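PDB 3TOU: glutathione s-transferase protein, which binds glutathione and probably acts as a glutathione transferase, joining the thiol of glutathione to electrophilic substrates. Local coordinates for residues 92-106 and 156-169. Numbering follows the deposited sequence.
Sequences VRCWEALADGLLDAA and TLADIAVGCALAYL. With ACT (acetate ion), chain D.
Helices 92-106 and 157-169 run almost parallel, at 9° with axes 8.2 Å apart, and pair Ala99 with Val162 and Trp95 with Ala158 at their nearest backbone approaches. Small residues make this closeness possible: Ala99 CB lies 3.6 Å from Ala161 CB and 3.4 Å from Ala161 O, so one helix's methyl group rests on the other's backbone. Larger side chains flank this centre. Trp95 sets its CB 3.4 Å from Ala158 CB, while the CE3 side of its indole meets Val162 CG2. Towards the C-terminal ends, Leu102 and Leu169 meet tip to tip, Leu103 CD2 settles between Ala165 CA and Tyr168 CB, and Ala106 CB abuts the Tyr168 ring edge. With its CG anti to the backbone N (chi1 -172°), Tyr168 reaches across toward helix 92-106 and past Ala106, and its OH donates a 2.5 Å hydrogen bond to an acetate ion also held by Arg172. Polar groups border the apolar seam. The extended Glu96 lays its carboxylate against Leu157 CD2 while OE2 forms a salt bridge with Lys16, and a water donates to both Asp100 OD1 and Ala161 O, the latter a longer bond of 3.3 Å. At the start of helix 157-169, Thr156 OG1 accepts from Ala158 N and Asp159 OD2 receives Thr156 N at 2.8 Å, a capping box beside Val92. Such an N-capping box, opening a buried helix packed against the long helix 86-114, is characteristic of the all-helical C-terminal domain of the glutathione transferase fold.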
loop_
_atom_site.group_PDB
_atom_site.type_symbol
_atom_site.label_atom_id
_atom_site.label_comp_id
_atom_site.label_asym_id
_atom_site.label_seq_id
_atom_site.Cartn_x
_atom_site.Cartn_y
_atom_site.Cartn_z
ATOM N N VAL A 92 -9.030 -12.013 -0.606
ATOM C CA VAL A 92 -9.561 -10.648 -0.387
ATOM C C VAL A 92 -8.427 -9.612 -0.227
ATOM O O VAL A 92 -8.512 -8.524 -0.813
ATOM C CB VAL A 92 -10.598 -10.602 0.772
ATOM C CG1 VAL A 92 -10.916 -9.160 1.205
ATOM C CG2 VAL A 92 -11.888 -11.278 0.324
ATOM N N ARG A 93 -7.360 -9.974 0.501
ATOM C CA ARG A 93 -6.203 -9.074 0.655
ATOM C C ARG A 93 -5.512 -8.827 -0.700
ATOM O O ARG A 93 -5.116 -7.697 -1.019
ATOM C CB ARG A 93 -5.165 -9.627 1.650
ATOM C CG ARG A 93 -5.678 -10.328 2.910
ATOM C CD ARG A 93 -6.210 -9.395 3.953
ATOM N NE ARG A 93 -5.192 -8.447 4.398
ATOM C CZ ARG A 93 -5.462 -7.294 4.999
ATOM N NH1 ARG A 93 -6.716 -6.933 5.242
ATOM N NH2 ARG A 93 -4.473 -6.494 5.346
ATOM N N CYS A 94 -5.386 -9.884 -1.497
ATOM C CA CYS A 94 -4.755 -9.758 -2.817
ATOM C C CYS A 94 -5.629 -8.887 -3.747
ATOM O O CYS A 94 -5.103 -8.053 -4.484
ATOM C CB CYS A 94 -4.473 -11.135 -3.416
ATOM S SG CYS A 94 -3.584 -11.071 -4.987
ATOM N N TRP A 95 -6.954 -9.060 -3.696
ATOM C CA TRP A 95 -7.846 -8.201 -4.488
ATOM C C TRP A 95 -7.670 -6.742 -4.097
ATOM O O TRP A 95 -7.640 -5.858 -4.959
ATOM C CB TRP A 95 -9.310 -8.574 -4.268
ATOM C CG TRP A 95 -9.874 -9.625 -5.178
ATOM C CD1 TRP A 95 -10.119 -10.942 -4.862
ATOM C CD2 TRP A 95 -10.321 -9.450 -6.530
ATOM N NE1 TRP A 95 -10.667 -11.597 -5.943
ATOM C CE2 TRP A 95 -10.807 -10.706 -6.978
ATOM C CE3 TRP A 95 -10.343 -8.363 -7.413
ATOM C CZ2 TRP A 95 -11.311 -10.899 -8.272
ATOM C CZ3 TRP A 95 -10.847 -8.550 -8.700
ATOM C CH2 TRP A 95 -11.331 -9.810 -9.114
ATOM N N GLU A 96 -7.542 -6.490 -2.795
ATOM C CA GLU A 96 -7.343 -5.111 -2.342
ATOM C C GLU A 96 -6.014 -4.569 -2.874
ATOM O O GLU A 96 -5.939 -3.418 -3.294
ATOM C CB GLU A 96 -7.406 -5.001 -0.814
ATOM C CG GLU A 96 -7.205 -3.549 -0.315
ATOM C CD GLU A 96 -7.107 -3.431 1.200
ATOM O OE1 GLU A 96 -6.755 -4.429 1.867
ATOM O OE2 GLU A 96 -7.363 -2.324 1.723
ATOM N N ALA A 97 -4.978 -5.404 -2.893
ATOM C CA ALA A 97 -3.674 -4.959 -3.429
ATOM C C ALA A 97 -3.743 -4.689 -4.927
ATOM O O ALA A 97 -3.101 -3.762 -5.429
ATOM C CB ALA A 97 -2.553 -5.965 -3.112
ATOM N N LEU A 98 -4.535 -5.488 -5.635
ATOM C CA LEU A 98 -4.684 -5.294 -7.081
ATOM C C LEU A 98 -5.381 -3.953 -7.355
ATOM O O LEU A 98 -4.933 -3.172 -8.202
ATOM C CB LEU A 98 -5.491 -6.450 -7.687
ATOM C CG LEU A 98 -5.804 -6.374 -9.188
ATOM C CD1 LEU A 98 -4.520 -6.249 -10.028
ATOM C CD2 LEU A 98 -6.615 -7.620 -9.589
ATOM N N ALA A 99 -6.478 -3.700 -6.636
ATOM C CA ALA A 99 -7.186 -2.430 -6.767
ATOM C C ALA A 99 -6.336 -1.240 -6.330
ATOM O O ALA A 99 -6.314 -0.212 -7.013
ATOM C CB ALA A 99 -8.469 -2.467 -5.985
ATOM N N ASP A 100 -5.634 -1.386 -5.205
ATOM C CA ASP A 100 -4.769 -0.314 -4.707
ATOM C C ASP A 100 -3.641 -0.026 -5.701
ATOM O O ASP A 100 -3.246 1.131 -5.873
ATOM C CB ASP A 100 -4.163 -0.685 -3.354
ATOM C CG ASP A 100 -5.122 -0.469 -2.171
ATOM O OD1 ASP A 100 -6.293 -0.039 -2.332
ATOM O OD2 ASP A 100 -4.656 -0.718 -1.042
ATOM N N GLY A 101 -3.138 -1.074 -6.360
ATOM C CA GLY A 101 -2.089 -0.914 -7.373
ATOM C C GLY A 101 -2.595 -0.201 -8.616
ATOM O O GLY A 101 -1.871 0.585 -9.221
ATOM N N LEU A 102 -3.830 -0.480 -9.009
ATOM C CA LEU A 102 -4.432 0.276 -10.123
ATOM C C LEU A 102 -4.487 1.752 -9.690
ATOM O O LEU A 102 -4.095 2.642 -10.456
ATOM C CB LEU A 102 -5.822 -0.262 -10.473
ATOM C CG LEU A 102 -6.511 0.285 -11.744
ATOM C CD1 LEU A 102 -7.625 -0.666 -12.164
ATOM C CD2 LEU A 102 -7.083 1.698 -11.589
ATOM N N LEU A 103 -4.949 1.997 -8.461
ATOM C CA LEU A 103 -4.956 3.356 -7.910
ATOM C C LEU A 103 -3.573 3.981 -7.878
ATOM O O LEU A 103 -3.439 5.149 -8.247
ATOM C CB LEU A 103 -5.578 3.413 -6.511
ATOM C CG LEU A 103 -7.060 3.099 -6.408
ATOM C CD1 LEU A 103 -7.462 3.243 -4.937
ATOM C CD2 LEU A 103 -7.852 4.054 -7.327
ATOM N N ASP A 104 -2.557 3.223 -7.460
ATOM C CA ASP A 104 -1.168 3.740 -7.425
ATOM C C ASP A 104 -0.758 4.250 -8.807
ATOM O O ASP A 104 -0.175 5.327 -8.929
ATOM C CB ASP A 104 -0.160 2.663 -6.962
ATOM C CG ASP A 104 -0.309 2.276 -5.480
ATOM O OD1 ASP A 104 -0.904 3.036 -4.671
ATOM O OD2 ASP A 104 0.204 1.194 -5.118
ATOM N N ALA A 105 -1.073 3.481 -9.842
ATOM C CA ALA A 105 -0.748 3.888 -11.213
ATOM C C ALA A 105 -1.553 5.100 -11.663
ATOM O O ALA A 105 -0.973 6.031 -12.217
ATOM C CB ALA A 105 -0.932 2.733 -12.180
ATOM N N ALA A 106 -2.864 5.100 -11.418
ATOM C CA ALA A 106 -3.696 6.246 -11.826
ATOM C C ALA A 106 -3.317 7.527 -11.078
ATOM O O ALA A 106 -3.263 8.617 -11.669
ATOM C CB ALA A 106 -5.171 5.933 -11.639
ATOM N N THR A 156 -17.311 -7.751 0.059
ATOM C CA THR A 156 -16.164 -7.669 0.961
ATOM C C THR A 156 -15.359 -6.421 0.629
ATOM O O THR A 156 -15.718 -5.640 -0.276
ATOM C CB THR A 156 -15.222 -8.882 0.806
ATOM O OG1 THR A 156 -14.652 -8.873 -0.506
ATOM C CG2 THR A 156 -15.956 -10.222 1.070
ATOM N N LEU A 157 -14.252 -6.251 1.349
ATOM C CA LEU A 157 -13.291 -5.179 1.050
ATOM C C LEU A 157 -12.750 -5.277 -0.376
ATOM O O LEU A 157 -12.408 -4.258 -0.965
ATOM C CB LEU A 157 -12.142 -5.200 2.055
ATOM C CG LEU A 157 -11.058 -4.110 1.977
ATOM C CD1 LEU A 157 -11.658 -2.706 1.977
ATOM C CD2 LEU A 157 -10.042 -4.292 3.089
ATOM N N ALA A 158 -12.720 -6.490 -0.938
ATOM C CA ALA A 158 -12.293 -6.680 -2.333
ATOM C C ALA A 158 -13.187 -5.895 -3.291
ATOM O O ALA A 158 -12.703 -5.153 -4.146
ATOM C CB ALA A 158 -12.281 -8.164 -2.699
ATOM N N ASP A 159 -14.495 -6.033 -3.118
ATOM C CA ASP A 159 -15.460 -5.317 -3.955
ATOM C C ASP A 159 -15.386 -3.814 -3.764
ATOM O O ASP A 159 -15.448 -3.067 -4.748
ATOM C CB ASP A 159 -16.869 -5.799 -3.631
ATOM C CG ASP A 159 -17.001 -7.286 -3.790
ATOM O OD1 ASP A 159 -16.913 -7.760 -4.938
ATOM O OD2 ASP A 159 -17.156 -7.978 -2.765
ATOM N N ILE A 160 -15.260 -3.382 -2.504
ATOM C CA ILE A 160 -15.136 -1.949 -2.186
ATOM C C ILE A 160 -13.927 -1.346 -2.898
ATOM O O ILE A 160 -14.041 -0.321 -3.585
ATOM C CB ILE A 160 -15.052 -1.709 -0.659
ATOM C CG1 ILE A 160 -16.387 -2.082 0.005
ATOM C CG2 ILE A 160 -14.626 -0.251 -0.332
ATOM C CD1 ILE A 160 -16.341 -2.114 1.526
ATOM N N ALA A 161 -12.786 -2.012 -2.754
ATOM C CA ALA A 161 -11.536 -1.560 -3.370
ATOM C C ALA A 161 -11.632 -1.493 -4.891
ATOM O O ALA A 161 -11.245 -0.485 -5.488
ATOM C CB ALA A 161 -10.381 -2.434 -2.928
ATOM N N VAL A 162 -12.160 -2.550 -5.512
ATOM C CA VAL A 162 -12.312 -2.568 -6.972
ATOM C C VAL A 162 -13.262 -1.437 -7.419
ATOM O O VAL A 162 -12.977 -0.702 -8.373
ATOM C CB VAL A 162 -12.804 -3.955 -7.476
ATOM C CG1 VAL A 162 -13.231 -3.891 -8.956
ATOM C CG2 VAL A 162 -11.718 -5.013 -7.301
ATOM N N GLY A 163 -14.379 -1.298 -6.718
ATOM C CA GLY A 163 -15.344 -0.225 -6.988
ATOM C C GLY A 163 -14.729 1.168 -6.966
ATOM O O GLY A 163 -14.960 1.981 -7.870
ATOM N N CYS A 164 -13.929 1.437 -5.942
ATOM C CA CYS A 164 -13.256 2.730 -5.815
ATOM C C CYS A 164 -12.259 2.968 -6.958
ATOM O O CYS A 164 -12.150 4.091 -7.470
ATOM C CB CYS A 164 -12.544 2.827 -4.473
ATOM S SG CYS A 164 -13.694 2.964 -3.081
ATOM N N ALA A 165 -11.543 1.918 -7.348
ATOM C CA ALA A 165 -10.618 2.000 -8.491
ATOM C C ALA A 165 -11.314 2.308 -9.823
ATOM O O ALA A 165 -10.870 3.188 -10.560
ATOM C CB ALA A 165 -9.773 0.735 -8.614
ATOM N N LEU A 166 -12.394 1.586 -10.133
ATOM C CA LEU A 166 -13.133 1.842 -11.376
ATOM C C LEU A 166 -13.723 3.250 -11.377
ATOM O O LEU A 166 -13.624 3.964 -12.377
ATOM C CB LEU A 166 -14.243 0.802 -11.595
ATOM C CG LEU A 166 -13.762 -0.651 -11.683
ATOM C CD1 LEU A 166 -14.934 -1.606 -11.807
ATOM C CD2 LEU A 166 -12.808 -0.852 -12.833
ATOM N N ALA A 167 -14.299 3.654 -10.241
ATOM C CA ALA A 167 -14.849 5.012 -10.088
ATOM C C ALA A 167 -13.778 6.079 -10.253
ATOM O O ALA A 167 -14.035 7.147 -10.805
ATOM C CB ALA A 167 -15.495 5.176 -8.731
ATOM N N TYR A 168 -12.577 5.792 -9.761
ATOM C CA TYR A 168 -11.480 6.733 -9.887
ATOM C C TYR A 168 -11.046 6.915 -11.345
ATOM O O TYR A 168 -10.721 8.032 -11.764
ATOM C CB TYR A 168 -10.306 6.355 -8.980
ATOM C CG TYR A 168 -9.238 7.422 -8.949
ATOM C CD1 TYR A 168 -9.471 8.642 -8.314
ATOM C CD2 TYR A 168 -8.016 7.229 -9.593
ATOM C CE1 TYR A 168 -8.497 9.642 -8.310
ATOM C CE2 TYR A 168 -7.042 8.210 -9.588
ATOM C CZ TYR A 168 -7.286 9.411 -8.949
ATOM O OH TYR A 168 -6.292 10.382 -8.958
ATOM N N LEU A 169 -11.049 5.826 -12.115
ATOM C CA LEU A 169 -10.816 5.927 -13.558
ATOM C C LEU A 169 -11.872 6.804 -14.245
ATOM O O LEU A 169 -11.521 7.644 -15.067
ATOM C CB LEU A 169 -10.756 4.543 -14.212
ATOM C CG LEU A 169 -9.556 3.672 -13.824
ATOM C CD1 LEU A 169 -9.640 2.339 -14.583
ATOM C CD2 LEU A 169 -8.225 4.401 -14.133
HETATM C C ACT D . -6.598 13.022 -6.981
HETATM O O ACT D . -6.615 14.244 -6.739
HETATM O OXT ACT D . -7.007 12.676 -8.108
HETATM C CH3 ACT D . -6.117 12.028 -5.975
HETATM O O HOH W 1 -8.829 0.506 -3.516
#